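Local coordinates for protein 2,3-dihydroxy-2,3-dihydrophenylpropionate dehydrogenase (PDB 5XTF) that oxidises the cis-dihydrodiol of naphthalene to 1,2-dihydroxynaphthalene with NAD(+), working as a tetrameric short-chain dehydrogenase/reductase, at residues 156-159 with 160-164; 110-113 with 114-118; 239-243 with 244-248; 141-144 with 145-149. One frame throughout, in Å; residues are numbered along the deposited sequence.

Interaction 1 of 4, residues 156-159 with 160-164; sequences MTAS and VSSHA
The first torsion of S159 (chi1 176°) swings OG across from its own backbone N, and that of S162 (chi1 -54°) leaves OG beside the backbone N, so the two hydroxyls serve different parts of one turn. S159 OG reaches forward over the start of the 3-10 segment 160-162 and accepts a hydrogen bond from S161 N at 3.0 Å. This is an ST turn. The carbonyl of the same residue closes a second ring, since S162 N donates to S159 O at 2.9 Å from well above the carbonyl plane. A serine suits this place, since its short hydroxyl arm reaches the N-H two residues on. A water lies 3.1 Å from S159 OG; its link on to S161 OG is modelled too short and is doubtful.

On the other flank S162 OG touches A158 CB at 3.4 Å while binding the carbonyl of K176. S162 CB sits over the centre of the H163 imidazole, 4.0 Å above its plane, and H163 CD2 comes within 3.4 Å of S159 O. The histidine NE2 is paired with the S200 hydroxyl, which would limit the ring's rotation. S159 OG also bonds the hydroxyl of Y172, and K176 NZ, part of the NAD(+) site, holds the carbonyl of A158. The grouping of S159, Y172 and K176 after strand 153-157 is consistent with the Ser-Tyr-Lys active site of short-chain dehydrogenases.

Interaction 2 of 4, residues 110-113 with 114-118; sequences YMLN and IEEPW
L112 and E116 meet round a type I beta turn, N113 to E116, which leads the chain into helix 118-150 of this Rossmann-type fold, with P117 as the N-cap residue. L112 turns CG away from its backbone N (chi1 176°), and this carries CD1 over the aliphatic part of E116, 3.6 Å from its CG. The leucine also packs against K120 and S124 of the helix that follows, so a branched apolar residue suits this buried place. E116 meets it with methylenes rather than charge: its chain bends at chi2 (-79°), and CG and CB are the atoms that touch the leucine.

The turn is closed by E116 N, which donates to N113 O at 3.3 Å, with an N-H...O angle of 158°. E115 sits at the next-to-last turn position and folds its bent chain back until OE2 lies 3.8 Å from N113 CB. Its carboxylate is also gripped by a salt bridge to K148 of the second subunit, consistent with a glutamate at this exposed place. I114 faces the same neighbour, where its side chain packs on F137 of the second subunit and its backbone N bonds a carboxylate oxygen of E189 there. The turn's own carbonyl is closely approached: the oxygen of N113 lies 3.4 Å from E116 CB and 3.1 Å from E116 CG.

Interaction 3 of 4, residues 239-243 with 244-248; sequences FAAKP and EDVVA
D245 folds its carboxylate back onto the backbone of K242, and round this pair the loop is compact. Its CG stands beside its own backbone N (chi1 -64°), which lets OD2 accept a weak hydrogen bond from K242 N at 3.0 Å. In return D245 N donates to K242 O at 2.7 Å, giving two bonds between the same residues in opposite directions. One residue on, V246 N reaches P243 O at 3.2 Å in an almost straight bond (173°). Proline suits its place because its restricted phi matches the 3-10 turn and its missing N-H costs no bond here. The small A241 lies beside the carboxylate, its CB 3.8 Å from D245 OD2 and 4.2 Å from V246 CG1, and V246 continues to I35 of the NAD(+) site. The third subunit closes this packed side, its F261 lying on A241 and V246, and its K260 makes a long, weak ion pair with D245 OD1.

The other flank is loose. K242 and E244, both exposed, touch lightly where E244 CG passes 4.2 Å from K242 CB; the lysine then bends away, and long charged chains are at home in such a place. With an alanine in place of D245, K242 N would probably lose its side-chain acceptor and the loop would be less firmly held before the turn. Each carboxylate oxygen thus has a weak partner of its own, so the firm bonds of the loop are those of the backbone.

Interaction 4 of 4, residues 141-144 with 145-149; sequences SAAL and PELKK
The flat groups joining A143 and L144 to the next turn are peptide carbonyls, as no aromatic ring takes part. L147 N meets A143 O at 3.0 Å, in the plane of that carbonyl, while K148 N approaches L144 O at 2.9 Å nearly along the C=O axis (178°). P145 interrupts this series. Its ring has no N-H to offer, and CD instead lies 3.8 Å from S141 O and is pressed to 3.3 Å from L144 CB. The next bond of the helix is missing too, and water takes its place: it donates to A142 O at 2.9 Å and accepts from E146 N at 3.0 Å. E146 N also donates weakly to A143 O, so its N-H is shared between that carbonyl and the water.

On the buried side L147, with CG beside its backbone N (chi1 -64°), brings CD1 to 3.9 Å from A143 CB and also touches I194. Replacing L147 with an alanine would probably open a gap beside A143 and deprive I194 of an apolar neighbour. A143 is small enough to lie against I88 of helix 81-95. Further round, the extended K148 lays its CE 3.8 Å from L144 CG, spending its methylenes on the leucine and its charge on E115 of the second subunit. On the outer surface E146 and K149 form a weak salt bridge. The arrangement is a proline kink bridged by a water, set in the long helix 118-150 that flanks the Rossmann sheet and faces a neighbouring subunit.

In the fold
Interaction 1 is the buried one: it follows strand 153-157 beside the NAD(+) site, and its chemistry is that of hydroxyls, backbone and imidazole. The other three are only partly buried and rest on backbone bonds of a turn, a 3-10 segment and a kinked helix, with apolar carbons beside them and charges at their rims. Interactions 2 and 4 belong to the two ends of helix 118-150, interaction 2 leading into it and interaction 4 lying near its close, about 38 Å apart between centres. Both face the second subunit, where the turn of one chain meets the kinked helix of the other. Interaction 3 instead borders the third subunit, in the loop before helix 248-254, yet it too approaches the cofactor site.

Interaction 1 of 4, residues 156-159 with 160-164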
loop_
_atom_site.group_PDB
_atom_site.type_symbol
_atom_site.label_atom_id
_atom_site.label_comp_id
_atom_site.label_asym_id
_atom_site.label_seq_id
_atom_site.Cartn_x
_atom_site.Cartn_y
_atom_site.Cartn_z
ATOM N N MET B 156 7.766 -1.455 17.117
ATOM C CA MET B 156 7.802 -2.867 16.800
ATOM C C MET B 156 8.757 -3.112 15.645
ATOM O O MET B 156 8.904 -2.281 14.742
ATOM C CB MET B 156 6.414 -3.394 16.431
ATOM C CG MET B 156 5.444 -3.482 17.599
ATOM S SD MET B 156 3.751 -3.812 17.062
ATOM C CE MET B 156 3.075 -2.166 16.932
ATOM N N THR B 157 9.412 -4.255 15.682
ATOM C CA THR B 157 10.178 -4.719 14.538
ATOM C C THR B 157 9.224 -5.469 13.605
ATOM O O THR B 157 8.661 -6.511 13.973
ATOM C CB THR B 157 11.342 -5.604 14.992
ATOM O OG1 THR B 157 12.280 -4.827 15.756
ATOM C CG2 THR B 157 12.045 -6.227 13.803
ATOM N N ALA B 158 9.002 -4.905 12.421
ATOM C CA ALA B 158 8.298 -5.589 11.348
ATOM C C ALA B 158 9.338 -6.323 10.517
ATOM O O ALA B 158 10.191 -7.009 11.085
ATOM C CB ALA B 158 7.487 -4.598 10.512
ATOM N N SER B 159 9.315 -6.160 9.194
ATOM C CA SER B 159 10.205 -6.903 8.302
ATOM C C SER B 159 9.970 -6.445 6.862
ATOM O O SER B 159 8.918 -5.882 6.537
ATOM C CB SER B 159 9.970 -8.420 8.438
ATOM O OG SER B 159 10.746 -9.174 7.532
ATOM N N VAL B 160 10.961 -6.690 5.995
ATOM C CA VAL B 160 10.706 -6.507 4.565
ATOM C C VAL B 160 9.621 -7.470 4.118
ATOM O O VAL B 160 8.883 -7.194 3.161
ATOM C CB VAL B 160 11.991 -6.679 3.724
ATOM C CG1 VAL B 160 12.487 -8.108 3.773
ATOM C CG2 VAL B 160 11.745 -6.254 2.269
ATOM N N SER B 161 9.494 -8.605 4.811
ATOM C CA SER B 161 8.420 -9.559 4.578
ATOM C C SER B 161 7.046 -8.995 4.916
ATOM O O SER B 161 6.036 -9.616 4.563
ATOM C CB SER B 161 8.669 -10.829 5.392
ATOM O OG SER B 161 9.756 -11.583 4.865
ATOM N N SER B 162 6.983 -7.850 5.602
ATOM C CA SER B 162 5.707 -7.177 5.800
ATOM C C SER B 162 5.173 -6.540 4.518
ATOM O O SER B 162 3.989 -6.203 4.465
ATOM C CB SER B 162 5.839 -6.095 6.873
ATOM O OG SER B 162 6.376 -6.614 8.072
ATOM N N HIS B 163 6.011 -6.351 3.499
ATOM C CA HIS B 163 5.633 -5.628 2.285
ATOM C C HIS B 163 5.765 -6.460 1.020
ATOM O O HIS B 163 4.922 -6.346 0.129
ATOM C CB HIS B 163 6.487 -4.344 2.138
ATOM C CG HIS B 163 6.721 -3.628 3.431
ATOM N ND1 HIS B 163 5.748 -2.866 4.046
ATOM C CD2 HIS B 163 7.800 -3.593 4.250
ATOM C CE1 HIS B 163 6.227 -2.378 5.179
ATOM N NE2 HIS B 163 7.466 -2.810 5.328
ATOM N N ALA B 164 6.793 -7.300 0.919
ATOM C CA ALA B 164 7.081 -8.051 -0.294
ATOM C C ALA B 164 7.265 -9.524 0.049
ATOM O O ALA B 164 7.369 -9.904 1.220
ATOM C CB ALA B 164 8.333 -7.506 -1.003
HETATM O O HOH W 1 12.149 -10.927 5.403
#

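Interaction 2 of 4, residues 110-113 with 114-118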
loop_
_atom_site.group_PDB
_atom_site.type_symbol
_atom_site.label_atom_id
_atom_site.label_comp_id
_atom_site.label_asym_id
_atom_site.label_seq_id
_atom_site.Cartn_x
_atom_site.Cartn_y
_atom_site.Cartn_z
ATOM N N TYR B 110 12.224 -20.366 7.835
ATOM C CA TYR B 110 13.124 -21.139 6.975
ATOM C C TYR B 110 12.403 -21.632 5.718
ATOM O O TYR B 110 12.532 -22.789 5.311
ATOM C CB TYR B 110 13.764 -22.296 7.757
ATOM C CG TYR B 110 14.585 -21.810 8.939
ATOM C CD1 TYR B 110 15.953 -21.572 8.812
ATOM C CD2 TYR B 110 13.990 -21.550 10.172
ATOM C CE1 TYR B 110 16.705 -21.104 9.884
ATOM C CE2 TYR B 110 14.737 -21.080 11.251
ATOM C CZ TYR B 110 16.092 -20.861 11.097
ATOM O OH TYR B 110 16.838 -20.403 12.154
ATOM N N MET B 111 11.620 -20.731 5.116
ATOM C CA MET B 111 10.951 -20.949 3.830
ATOM C C MET B 111 10.040 -22.179 3.839
ATOM O O MET B 111 9.887 -22.849 2.811
ATOM C CB MET B 111 11.965 -21.052 2.682
ATOM C CG MET B 111 13.088 -20.017 2.714
ATOM S SD MET B 111 12.515 -18.312 2.545
ATOM C CE MET B 111 11.729 -18.363 0.923
ATOM N N LEU B 112 9.417 -22.472 4.984
ATOM C CA LEU B 112 8.509 -23.609 5.101
ATOM C C LEU B 112 7.464 -23.589 3.988
ATOM O O LEU B 112 6.730 -22.610 3.837
ATOM C CB LEU B 112 7.832 -23.579 6.475
ATOM C CG LEU B 112 6.773 -24.667 6.672
ATOM C CD1 LEU B 112 7.412 -26.045 6.601
ATOM C CD2 LEU B 112 6.008 -24.494 7.965
ATOM N N ASN B 113 7.414 -24.662 3.192
ATOM C CA ASN B 113 6.491 -24.745 2.061
ATOM C C ASN B 113 5.094 -25.155 2.504
ATOM O O ASN B 113 4.916 -25.907 3.462
ATOM C CB ASN B 113 6.982 -25.744 1.017
ATOM C CG ASN B 113 8.164 -25.226 0.234
ATOM O OD1 ASN B 113 8.018 -24.373 -0.640
ATOM N ND2 ASN B 113 9.349 -25.739 0.545
ATOM N N ILE B 114 4.094 -24.668 1.768
ATOM C CA ILE B 114 2.712 -24.982 2.093
ATOM C C ILE B 114 2.358 -26.422 1.727
ATOM O O ILE B 114 1.339 -26.935 2.201
ATOM C CB ILE B 114 1.779 -23.975 1.393
ATOM C CG1 ILE B 114 0.326 -24.111 1.895
ATOM C CG2 ILE B 114 1.882 -24.123 -0.130
ATOM C CD1 ILE B 114 0.112 -23.657 3.341
ATOM N N GLU B 115 3.179 -27.095 0.912
ATOM C CA GLU B 115 2.957 -28.503 0.593
ATOM C C GLU B 115 3.328 -29.447 1.734
ATOM O O GLU B 115 2.871 -30.591 1.741
ATOM C CB GLU B 115 3.755 -28.907 -0.646
ATOM C CG GLU B 115 3.208 -28.357 -1.959
ATOM C CD GLU B 115 4.188 -27.430 -2.646
ATOM O OE1 GLU B 115 3.841 -26.883 -3.728
ATOM O OE2 GLU B 115 5.307 -27.251 -2.091
ATOM N N GLU B 116 4.135 -29.002 2.686
ATOM C CA GLU B 116 4.601 -29.854 3.771
ATOM C C GLU B 116 3.433 -30.449 4.551
ATOM O O GLU B 116 2.330 -29.898 4.552
ATOM C CB GLU B 116 5.487 -29.047 4.721
ATOM C CG GLU B 116 6.660 -28.387 4.038
ATOM C CD GLU B 116 7.810 -29.342 3.782
ATOM O OE1 GLU B 116 8.398 -29.846 4.770
ATOM O OE2 GLU B 116 8.122 -29.582 2.590
ATOM N N PRO B 117 3.664 -31.578 5.232
ATOM C CA PRO B 117 2.600 -32.191 6.039
ATOM C C PRO B 117 2.076 -31.252 7.116
ATOM O O PRO B 117 2.840 -30.555 7.787
ATOM C CB PRO B 117 3.283 -33.422 6.648
ATOM C CG PRO B 117 4.741 -33.270 6.353
ATOM C CD PRO B 117 4.832 -32.463 5.113
ATOM N N TRP B 118 0.750 -31.258 7.285
ATOM C CA TRP B 118 0.097 -30.271 8.138
ATOM C C TRP B 118 0.664 -30.267 9.550
ATOM O O TRP B 118 0.747 -29.208 10.181
ATOM C CB TRP B 118 -1.412 -30.515 8.169
ATOM C CG TRP B 118 -2.113 -29.627 9.142
ATOM C CD1 TRP B 118 -2.711 -29.997 10.308
ATOM C CD2 TRP B 118 -2.259 -28.206 9.045
ATOM N NE1 TRP B 118 -3.235 -28.892 10.944
ATOM C CE2 TRP B 118 -2.972 -27.781 10.187
ATOM C CE3 TRP B 118 -1.863 -27.252 8.097
ATOM C CZ2 TRP B 118 -3.290 -26.441 10.415
ATOM C CZ3 TRP B 118 -2.182 -25.915 8.321
ATOM C CH2 TRP B 118 -2.889 -25.524 9.473
#

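Interaction 3 of 4, residues 239-243 with 244-248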
loop_
_atom_site.group_PDB
_atom_site.type_symbol
_atom_site.label_atom_id
_atom_site.label_comp_id
_atom_site.label_asym_id
_atom_site.label_seq_id
_atom_site.Cartn_x
_atom_site.Cartn_y
_atom_site.Cartn_z
ATOM N N PHE B 239 24.669 -4.592 -1.205
ATOM C CA PHE B 239 25.368 -5.161 -0.068
ATOM C C PHE B 239 24.348 -5.560 0.979
ATOM O O PHE B 239 23.196 -5.114 0.955
ATOM C CB PHE B 239 26.397 -4.187 0.511
ATOM C CG PHE B 239 25.807 -3.052 1.293
ATOM C CD1 PHE B 239 25.769 -3.093 2.682
ATOM C CD2 PHE B 239 25.325 -1.921 0.648
ATOM C CE1 PHE B 239 25.235 -2.036 3.413
ATOM C CE2 PHE B 239 24.790 -0.857 1.371
ATOM C CZ PHE B 239 24.745 -0.912 2.750
ATOM N N ALA B 240 24.778 -6.447 1.872
ATOM C CA ALA B 240 24.000 -6.822 3.041
ATOM C C ALA B 240 24.473 -5.987 4.219
ATOM O O ALA B 240 25.677 -5.794 4.418
ATOM C CB ALA B 240 24.140 -8.312 3.348
ATOM N N ALA B 241 23.521 -5.458 4.976
ATOM C CA ALA B 241 23.839 -4.579 6.086
ATOM C C ALA B 241 24.052 -5.382 7.358
ATOM O O ALA B 241 23.375 -6.387 7.604
ATOM C CB ALA B 241 22.727 -3.550 6.297
ATOM N N LYS B 242 25.023 -4.939 8.147
ATOM C CA LYS B 242 25.185 -5.424 9.499
ATOM C C LYS B 242 24.057 -4.874 10.367
ATOM O O LYS B 242 23.578 -3.759 10.134
ATOM C CB LYS B 242 26.534 -4.971 10.066
ATOM C CG LYS B 242 27.773 -5.397 9.267
ATOM C CD LYS B 242 28.299 -6.776 9.702
ATOM C CE LYS B 242 29.801 -6.941 9.479
ATOM N NZ LYS B 242 30.149 -8.072 8.577
ATOM N N PRO B 243 23.622 -5.622 11.379
ATOM C CA PRO B 243 22.595 -5.091 12.294
ATOM C C PRO B 243 22.916 -3.700 12.826
ATOM O O PRO B 243 21.996 -2.902 13.060
ATOM C CB PRO B 243 22.559 -6.134 13.415
ATOM C CG PRO B 243 23.026 -7.414 12.752
ATOM C CD PRO B 243 24.039 -6.996 11.729
ATOM N N GLU B 244 24.205 -3.380 13.006
ATOM C CA GLU B 244 24.610 -2.056 13.470
ATOM C C GLU B 244 24.161 -0.952 12.525
ATOM O O GLU B 244 24.088 0.209 12.936
ATOM C CB GLU B 244 26.138 -1.991 13.634
ATOM C CG GLU B 244 26.888 -1.517 12.370
ATOM C CD GLU B 244 28.410 -1.668 12.453
ATOM O OE1 GLU B 244 28.884 -2.711 12.954
ATOM O OE2 GLU B 244 29.134 -0.742 12.009
ATOM N N ASP B 245 23.867 -1.285 11.273
ATOM C CA ASP B 245 23.544 -0.277 10.277
ATOM C C ASP B 245 22.079 0.126 10.274
ATOM O O ASP B 245 21.742 1.158 9.679
ATOM C CB ASP B 245 23.908 -0.767 8.868
ATOM C CG ASP B 245 25.403 -0.994 8.679
ATOM O OD1 ASP B 245 26.232 -0.202 9.199
ATOM O OD2 ASP B 245 25.749 -1.983 7.995
ATOM N N VAL B 246 21.200 -0.638 10.917
ATOM C CA VAL B 246 19.772 -0.452 10.709
ATOM C C VAL B 246 19.078 0.139 11.940
ATOM O O VAL B 246 17.845 0.159 11.999
ATOM C CB VAL B 246 19.107 -1.761 10.249
ATOM C CG1 VAL B 246 19.873 -2.342 9.061
ATOM C CG2 VAL B 246 19.028 -2.775 11.382
ATOM N N VAL B 247 19.833 0.680 12.901
ATOM C CA VAL B 247 19.233 1.104 14.165
ATOM C C VAL B 247 18.722 2.543 14.168
ATOM O O VAL B 247 17.874 2.880 15.007
ATOM C CB VAL B 247 20.227 0.941 15.330
ATOM C CG1 VAL B 247 20.616 -0.525 15.491
ATOM C CG2 VAL B 247 21.454 1.819 15.109
ATOM N N ALA B 248 19.226 3.409 13.285
ATOM C CA ALA B 248 18.809 4.808 13.321
ATOM C C ALA B 248 17.294 5.004 13.290
ATOM O O ALA B 248 16.803 5.840 14.066
ATOM C CB ALA B 248 19.485 5.596 12.184
#

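Interaction 4 of 4, residues 141-144 with 145-149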
loop_
_atom_site.group_PDB
_atom_site.type_symbol
_atom_site.label_atom_id
_atom_site.label_comp_id
_atom_site.label_asym_id
_atom_site.label_seq_id
_atom_site.Cartn_x
_atom_site.Cartn_y
_atom_site.Cartn_z
ATOM N N SER B 141 0.622 -4.912 26.147
ATOM C CA SER B 141 -0.299 -5.004 27.278
ATOM C C SER B 141 0.420 -4.770 28.610
ATOM O O SER B 141 -0.056 -4.017 29.468
ATOM C CB SER B 141 -0.967 -6.378 27.265
ATOM O OG SER B 141 -1.766 -6.574 28.410
ATOM N N ALA B 142 1.584 -5.383 28.788
ATOM C CA ALA B 142 2.316 -5.205 30.039
ATOM C C ALA B 142 2.916 -3.807 30.172
ATOM O O ALA B 142 3.085 -3.315 31.295
ATOM C CB ALA B 142 3.409 -6.260 30.146
ATOM N N ALA B 143 3.249 -3.145 29.057
ATOM C CA ALA B 143 3.919 -1.854 29.141
ATOM C C ALA B 143 2.951 -0.681 29.207
ATOM O O ALA B 143 3.342 0.391 29.682
ATOM C CB ALA B 143 4.874 -1.665 27.962
ATOM N N LEU B 144 1.692 -0.874 28.793
ATOM C CA LEU B 144 0.721 0.195 28.583
ATOM C C LEU B 144 0.568 1.108 29.801
ATOM O O LEU B 144 0.808 2.316 29.675
ATOM C CB LEU B 144 -0.636 -0.390 28.184
ATOM C CG LEU B 144 -1.571 0.571 27.447
ATOM C CD1 LEU B 144 -0.949 1.049 26.165
ATOM C CD2 LEU B 144 -2.875 -0.095 27.133
ATOM N N PRO B 145 0.205 0.599 30.991
ATOM C CA PRO B 145 -0.013 1.525 32.113
ATOM C C PRO B 145 1.170 2.454 32.356
ATOM O O PRO B 145 0.961 3.641 32.643
ATOM C CB PRO B 145 -0.280 0.585 33.291
ATOM C CG PRO B 145 -0.736 -0.704 32.667
ATOM C CD PRO B 145 0.064 -0.808 31.418
ATOM N N GLU B 146 2.404 1.977 32.157
ATOM C CA GLU B 146 3.573 2.829 32.357
ATOM C C GLU B 146 3.811 3.784 31.189
ATOM O O GLU B 146 4.260 4.916 31.404
ATOM C CB GLU B 146 4.805 1.959 32.600
ATOM C CG GLU B 146 4.780 1.276 33.976
ATOM C CD GLU B 146 4.786 2.296 35.135
ATOM O OE1 GLU B 146 5.528 3.308 35.047
ATOM O OE2 GLU B 146 4.032 2.107 36.122
ATOM N N LEU B 147 3.518 3.356 29.957
ATOM C CA LEU B 147 3.603 4.263 28.813
ATOM C C LEU B 147 2.580 5.393 28.901
ATOM O O LEU B 147 2.859 6.509 28.442
ATOM C CB LEU B 147 3.424 3.476 27.515
ATOM C CG LEU B 147 4.521 2.446 27.226
ATOM C CD1 LEU B 147 4.174 1.618 26.023
ATOM C CD2 LEU B 147 5.836 3.165 26.988
ATOM N N LYS B 148 1.401 5.128 29.473
ATOM C CA LYS B 148 0.393 6.174 29.634
ATOM C C LYS B 148 0.826 7.250 30.625
ATOM O O LYS B 148 0.451 8.422 30.470
ATOM C CB LYS B 148 -0.932 5.561 30.083
ATOM C CG LYS B 148 -1.615 4.685 29.042
ATOM C CD LYS B 148 -3.102 4.527 29.372
ATOM C CE LYS B 148 -3.786 3.545 28.427
ATOM N NZ LYS B 148 -5.147 3.175 28.920
ATOM N N LYS B 149 1.575 6.861 31.663
ATOM C CA LYS B 149 2.051 7.819 32.652
ATOM C C LYS B 149 3.105 8.737 32.068
ATOM O O LYS B 149 3.234 9.886 32.497
ATOM C CB LYS B 149 2.626 7.089 33.857
ATOM C CG LYS B 149 1.607 6.302 34.674
ATOM C CD LYS B 149 2.333 5.754 35.896
ATOM C CE LYS B 149 1.632 4.594 36.545
ATOM N NZ LYS B 149 2.308 4.281 37.834
HETATM O O HOH W 2 2.763 -0.887 32.788
#